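Local coordinates for N-acylhomoserine lactone dependent regulatory protein (Burkholderia cenocepacia, PDB 5L10) that probably regulates transcription as a LuxR-family factor that binds DNA in response to N-acylhomoserine lactones, seen here as its autoinducer-binding domain, at residues 40-45 with 56-61; 116-121 with 130-135. All coordinates share one frame; numbering follows the deposited sequence.

Interaction 1 of 2, residues 40-45 with 56-61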
loop_
_atom_site.group_PDB
_atom_site.type_symbol
_atom_site.label_atom_id
_atom_site.label_comp_id
_atom_site.label_asym_id
_atom_site.label_seq_id
_atom_site.Cartn_x
_atom_site.Cartn_y
_atom_site.Cartn_z
ATOM N N TYR A 40 18.895 1.050 7.287
ATOM C CA TYR A 40 18.371 -0.284 7.541
ATOM C C TYR A 40 16.957 -0.428 6.996
ATOM O O TYR A 40 16.126 0.477 7.134
ATOM C CB TYR A 40 18.383 -0.584 9.027
ATOM C CG TYR A 40 19.765 -0.630 9.632
ATOM C CD1 TYR A 40 20.630 -1.677 9.349
ATOM C CD2 TYR A 40 20.195 0.359 10.512
ATOM C CE1 TYR A 40 21.891 -1.733 9.914
ATOM C CE2 TYR A 40 21.449 0.305 11.088
ATOM C CZ TYR A 40 22.293 -0.742 10.781
ATOM O OH TYR A 40 23.546 -0.798 11.343
ATOM N N CYS A 41 16.692 -1.581 6.389
ATOM C CA CYS A 41 15.398 -1.889 5.793
ATOM C C CYS A 41 15.021 -3.308 6.185
ATOM O O CYS A 41 15.715 -4.259 5.816
ATOM C CB CYS A 41 15.449 -1.741 4.270
ATOM S SG CYS A 41 13.986 -2.353 3.430
ATOM N N VAL A 42 13.933 -3.451 6.935
ATOM C CA VAL A 42 13.528 -4.728 7.506
ATOM C C VAL A 42 12.077 -4.989 7.135
ATOM O O VAL A 42 11.248 -4.072 7.166
ATOM C CB VAL A 42 13.698 -4.739 9.040
ATOM C CG1 VAL A 42 13.448 -6.130 9.602
ATOM C CG2 VAL A 42 15.073 -4.234 9.433
ATOM N N TYR A 43 11.765 -6.240 6.794
ATOM C CA TYR A 43 10.391 -6.642 6.530
ATOM C C TYR A 43 10.041 -7.849 7.384
ATOM O O TYR A 43 10.814 -8.810 7.454
ATOM C CB TYR A 43 10.155 -6.968 5.053
ATOM C CG TYR A 43 8.686 -6.944 4.704
ATOM C CD1 TYR A 43 8.032 -5.741 4.476
ATOM C CD2 TYR A 43 7.943 -8.117 4.635
ATOM C CE1 TYR A 43 6.686 -5.704 4.172
ATOM C CE2 TYR A 43 6.593 -8.091 4.331
ATOM C CZ TYR A 43 5.971 -6.879 4.099
ATOM O OH TYR A 43 4.631 -6.835 3.796
ATOM N N GLY A 44 8.876 -7.799 8.021
ATOM C CA GLY A 44 8.421 -8.904 8.838
ATOM C C GLY A 44 7.045 -9.408 8.454
ATOM O O GLY A 44 6.098 -8.625 8.336
ATOM N N LEU A 45 6.920 -10.717 8.263
ATOM C CA LEU A 45 5.647 -11.346 7.936
ATOM C C LEU A 45 5.176 -12.125 9.158
ATOM O O LEU A 45 5.799 -13.120 9.544
ATOM C CB LEU A 45 5.784 -12.256 6.717
ATOM C CG LEU A 45 4.525 -13.024 6.304
ATOM C CD1 LEU A 45 3.383 -12.075 5.962
ATOM C CD2 LEU A 45 4.820 -13.954 5.137
HETATM N N MSE A 56 7.027 -14.850 13.507
HETATM C CA MSE A 56 7.499 -13.681 12.787
HETATM C C MSE A 56 8.658 -14.046 11.874
HETATM O O MSE A 56 9.751 -14.368 12.344
HETATM C CB MSE A 56 7.928 -12.595 13.775
HETATM C CG MSE A 56 8.473 -11.334 13.136
HETATM SE SE MSE A 56 7.083 -10.121 12.526
HETATM C CE MSE A 56 6.277 -9.662 14.241
ATOM N N GLN A 57 8.411 -14.008 10.568
ATOM C CA GLN A 57 9.461 -14.179 9.576
ATOM C C GLN A 57 10.066 -12.819 9.257
ATOM O O GLN A 57 9.344 -11.877 8.922
ATOM C CB GLN A 57 8.910 -14.830 8.308
ATOM C CG GLN A 57 9.894 -14.827 7.157
ATOM C CD GLN A 57 9.477 -15.744 6.028
ATOM O OE1 GLN A 57 10.302 -16.459 5.466
ATOM N NE2 GLN A 57 8.196 -15.724 5.684
ATOM N N ILE A 58 11.388 -12.715 9.368
ATOM C CA ILE A 58 12.080 -11.435 9.270
ATOM C C ILE A 58 13.146 -11.522 8.190
ATOM O O ILE A 58 14.020 -12.395 8.245
ATOM C CB ILE A 58 12.717 -11.022 10.607
ATOM C CG1 ILE A 58 11.644 -10.878 11.686
ATOM C CG2 ILE A 58 13.499 -9.728 10.440
ATOM C CD1 ILE A 58 12.194 -10.623 13.077
ATOM N N VAL A 59 13.080 -10.615 7.219
ATOM C CA VAL A 59 14.159 -10.397 6.265
ATOM C C VAL A 59 14.569 -8.934 6.350
ATOM O O VAL A 59 13.743 -8.055 6.623
ATOM C CB VAL A 59 13.760 -10.778 4.820
ATOM C CG1 VAL A 59 13.374 -12.244 4.748
ATOM C CG2 VAL A 59 12.622 -9.905 4.325
ATOM N N GLY A 60 15.851 -8.674 6.133
ATOM C CA GLY A 60 16.336 -7.307 6.160
ATOM C C GLY A 60 17.844 -7.254 6.224
ATOM O O GLY A 60 18.526 -8.270 6.383
ATOM N N ASN A 61 18.360 -6.029 6.087
ATOM C CA ASN A 61 19.780 -5.751 6.250
ATOM C C ASN A 61 20.103 -5.187 7.629
ATOM O O ASN A 61 21.119 -4.504 7.793
ATOM C CB ASN A 61 20.272 -4.800 5.154
ATOM C CG ASN A 61 19.455 -3.525 5.064
ATOM O OD1 ASN A 61 18.766 -3.141 6.008
ATOM N ND2 ASN A 61 19.531 -2.859 3.917
#
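The ring of Tyr40 meets Asn61 at its edge: the backbone carbonyl oxygen of Asn61 lies in the ring plane, with Tyr40 CD1 3.3 Å from Asn61 O. The second flat group, the amide of Asn61, works as a backbone mimic at the end of an antiparallel beta hairpin, in which strand 56-60 lies at one edge of the chain's five-stranded sheet and 40-45 is its inner neighbour. Asn61 CG stands between its own backbone N and carbonyl carbon (chi1 54°), and this directs OD1 across to strand 40-45, where it accepts Cys41 N at 2.6 Å, in the carbonyl plane and on a lone pair. Asn61 N in turn donates to Cys41 O, so Asn61, just beyond the last residue of strand 56-60, grips both the backbone N and the backbone O of Cys41.

Further along, Tyr43 and Val59 form a hydrogen-bonded pair, joined in both directions, and Leu45 does the same with Gln57. On the face shared by these four residues, Tyr43 CB rests on Val59 CG2 at 3.9 Å, while the phenol leads away to helix 143-169, where its OH is hydrogen-bonded to His161. Leu45 CD2 touches the amide nitrogen NE2 of Gln57.

Two glycines lie on the other face, Gly60 paired with Val42 (Val42 CA to Gly60 CA 4.0 Å) and Gly44 paired with Ile58. A glycerol, probably from the crystallisation liquor, lies near the Ile58 side chain. On this face Val42 and Ile58 slant across one another, CG1 of Val42 lying 3.7 Å from CG2 of Ile58.

Interaction 2 of 2, residues 116-121 with 130-135; sequences YGWSHG and GVLTLV
Trp118 and Leu134 run side by side and point the same way, a hydrogen-bonded pair of an antiparallel beta hairpin; both side chains lie on the same face of the sheet. The indole is carried out with CG anti to the backbone N (chi1 -178°), and its CE3 comes within 3.9 Å of Leu134 CD1, which approaches the ring obliquely. Leu132 reaches the same indole differently: its CD2 stands at the edge near the ring plane, 4.3 Å from Trp118 CZ3. Both leucines of the partner strand thus meet the same part of the six-membered ring.

Across the opposite face, the hydroxyls of the non-hydrogen-bonded pair Ser119 and Thr133 turn toward each other, and Ser119 OG meets Thr133 OG1 at 2.9 Å in a hydrogen bond. Each has a second partner: Trp94 NE1 on Ser119 OG, and a glycerol, probably from crystallisation, on Thr133 OG1, which may mark the ligand pocket.

Trp118 and Leu134 pack against Cys153 of helix 143-169, and His120 meets the ring of His158 of the second subunit. On the Ser119 face, helix 80-87 covers Ser119 and Val131, while strand 92-95 continues the sheet beside 116-121.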
loop_
_atom_site.group_PDB
_atom_site.type_symbol
_atom_site.label_atom_id
_atom_site.label_comp_id
_atom_site.label_asym_id
_atom_site.label_seq_id
_atom_site.Cartn_x
_atom_site.Cartn_y
_atom_site.Cartn_z
ATOM N N TYR A 116 15.807 5.434 14.736
ATOM C CA TYR A 116 14.805 6.351 14.202
ATOM C C TYR A 116 14.132 5.683 13.012
ATOM O O TYR A 116 14.723 5.581 11.930
ATOM C CB TYR A 116 15.441 7.683 13.818
ATOM C CG TYR A 116 16.483 8.122 14.813
ATOM C CD1 TYR A 116 16.122 8.524 16.093
ATOM C CD2 TYR A 116 17.830 8.119 14.479
ATOM C CE1 TYR A 116 17.078 8.918 17.012
ATOM C CE2 TYR A 116 18.791 8.514 15.390
ATOM C CZ TYR A 116 18.411 8.911 16.653
ATOM O OH TYR A 116 19.367 9.303 17.559
ATOM N N GLY A 117 12.896 5.237 13.210
ATOM C CA GLY A 117 12.264 4.305 12.302
ATOM C C GLY A 117 10.969 4.818 11.707
ATOM O O GLY A 117 10.286 5.665 12.287
ATOM N N TRP A 118 10.643 4.285 10.534
ATOM C CA TRP A 118 9.377 4.509 9.847
ATOM C C TRP A 118 8.811 3.125 9.556
ATOM O O TRP A 118 9.439 2.339 8.838
ATOM C CB TRP A 118 9.597 5.313 8.563
ATOM C CG TRP A 118 8.365 5.663 7.784
ATOM C CD1 TRP A 118 7.695 6.849 7.808
ATOM C CD2 TRP A 118 7.676 4.830 6.843
ATOM N NE1 TRP A 118 6.622 6.805 6.951
ATOM C CE2 TRP A 118 6.588 5.577 6.345
ATOM C CE3 TRP A 118 7.869 3.527 6.375
ATOM C CZ2 TRP A 118 5.691 5.061 5.401
ATOM C CZ3 TRP A 118 6.978 3.014 5.437
ATOM C CH2 TRP A 118 5.904 3.783 4.960
ATOM N N SER A 119 7.657 2.805 10.137
ATOM C CA SER A 119 7.084 1.473 10.002
ATOM C C SER A 119 5.651 1.549 9.496
ATOM O O SER A 119 4.864 2.382 9.957
ATOM C CB SER A 119 7.116 0.720 11.336
ATOM O OG SER A 119 8.442 0.393 11.710
ATOM N N HIS A 120 5.311 0.669 8.554
ATOM C CA HIS A 120 3.949 0.582 8.041
ATOM C C HIS A 120 3.532 -0.874 7.871
ATOM O O HIS A 120 4.289 -1.689 7.335
ATOM C CB HIS A 120 3.795 1.307 6.703
ATOM C CG HIS A 120 2.415 1.206 6.137
ATOM N ND1 HIS A 120 1.407 2.083 6.473
ATOM C CD2 HIS A 120 1.863 0.305 5.293
ATOM C CE1 HIS A 120 0.299 1.737 5.844
ATOM N NE2 HIS A 120 0.551 0.665 5.116
ATOM N N GLY A 121 2.313 -1.186 8.303
ATOM C CA GLY A 121 1.792 -2.543 8.270
ATOM C C GLY A 121 0.729 -2.736 7.203
ATOM O O GLY A 121 -0.048 -1.823 6.914
ATOM N N GLY A 130 2.062 -7.933 7.278
ATOM C CA GLY A 130 3.402 -7.641 6.811
ATOM C C GLY A 130 3.775 -6.215 7.187
ATOM O O GLY A 130 2.997 -5.283 6.971
ATOM N N VAL A 131 4.961 -6.069 7.769
ATOM C CA VAL A 131 5.415 -4.795 8.312
ATOM C C VAL A 131 6.721 -4.425 7.629
ATOM O O VAL A 131 7.716 -5.153 7.747
ATOM C CB VAL A 131 5.599 -4.865 9.834
ATOM C CG1 VAL A 131 6.211 -3.574 10.349
ATOM C CG2 VAL A 131 4.265 -5.138 10.505
ATOM N N LEU A 132 6.719 -3.297 6.921
ATOM C CA LEU A 132 7.941 -2.712 6.386
ATOM C C LEU A 132 8.451 -1.670 7.367
ATOM O O LEU A 132 7.695 -0.792 7.795
ATOM C CB LEU A 132 7.705 -2.067 5.019
ATOM C CG LEU A 132 8.921 -1.317 4.456
ATOM C CD1 LEU A 132 10.029 -2.283 4.034
ATOM C CD2 LEU A 132 8.521 -0.410 3.301
ATOM N N THR A 133 9.727 -1.773 7.724
ATOM C CA THR A 133 10.339 -0.882 8.701
ATOM C C THR A 133 11.596 -0.278 8.092
ATOM O O THR A 133 12.497 -1.010 7.669
ATOM C CB THR A 133 10.662 -1.635 9.994
ATOM O OG1 THR A 133 9.443 -2.077 10.603
ATOM C CG2 THR A 133 11.394 -0.745 10.960
ATOM N N LEU A 134 11.644 1.050 8.033
ATOM C CA LEU A 134 12.793 1.786 7.517
ATOM C C LEU A 134 13.440 2.532 8.675
ATOM O O LEU A 134 12.793 3.366 9.318
ATOM C CB LEU A 134 12.369 2.759 6.418
ATOM C CG LEU A 134 11.540 2.157 5.287
ATOM C CD1 LEU A 134 11.158 3.230 4.281
ATOM C CD2 LEU A 134 12.296 1.018 4.623
ATOM N N VAL A 135 14.708 2.236 8.943
ATOM C CA VAL A 135 15.392 2.777 10.111
ATOM C C VAL A 135 16.678 3.468 9.683
ATOM O O VAL A 135 17.423 2.953 8.842
ATOM C CB VAL A 135 15.698 1.681 11.153
ATOM C CG1 VAL A 135 16.124 2.316 12.461
ATOM C CG2 VAL A 135 14.491 0.790 11.360
#

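Interaction 1 and interaction 2 illustrate how two hairpins closed in series along the chain combine into one antiparallel sheet. Their centres lie 9 Å apart. Strand 40-46 of the first hairpin pairs with 129-136 of the second, with Val42 O 2.8 Å from Thr133 N and Gly44 O 2.9 Å from Val131 N in probable hydrogen bonds. Strand 56-60 ends up outermost beside 40-46, while 116-123 lies beyond 129-136 and borders 92-95. Helix 143-169 packs on one face, against both hairpins. The glycerol contacts of Ile58 and Thr133 lie on the other, consistent with a ligand pocket there in this autoinducer-binding domain.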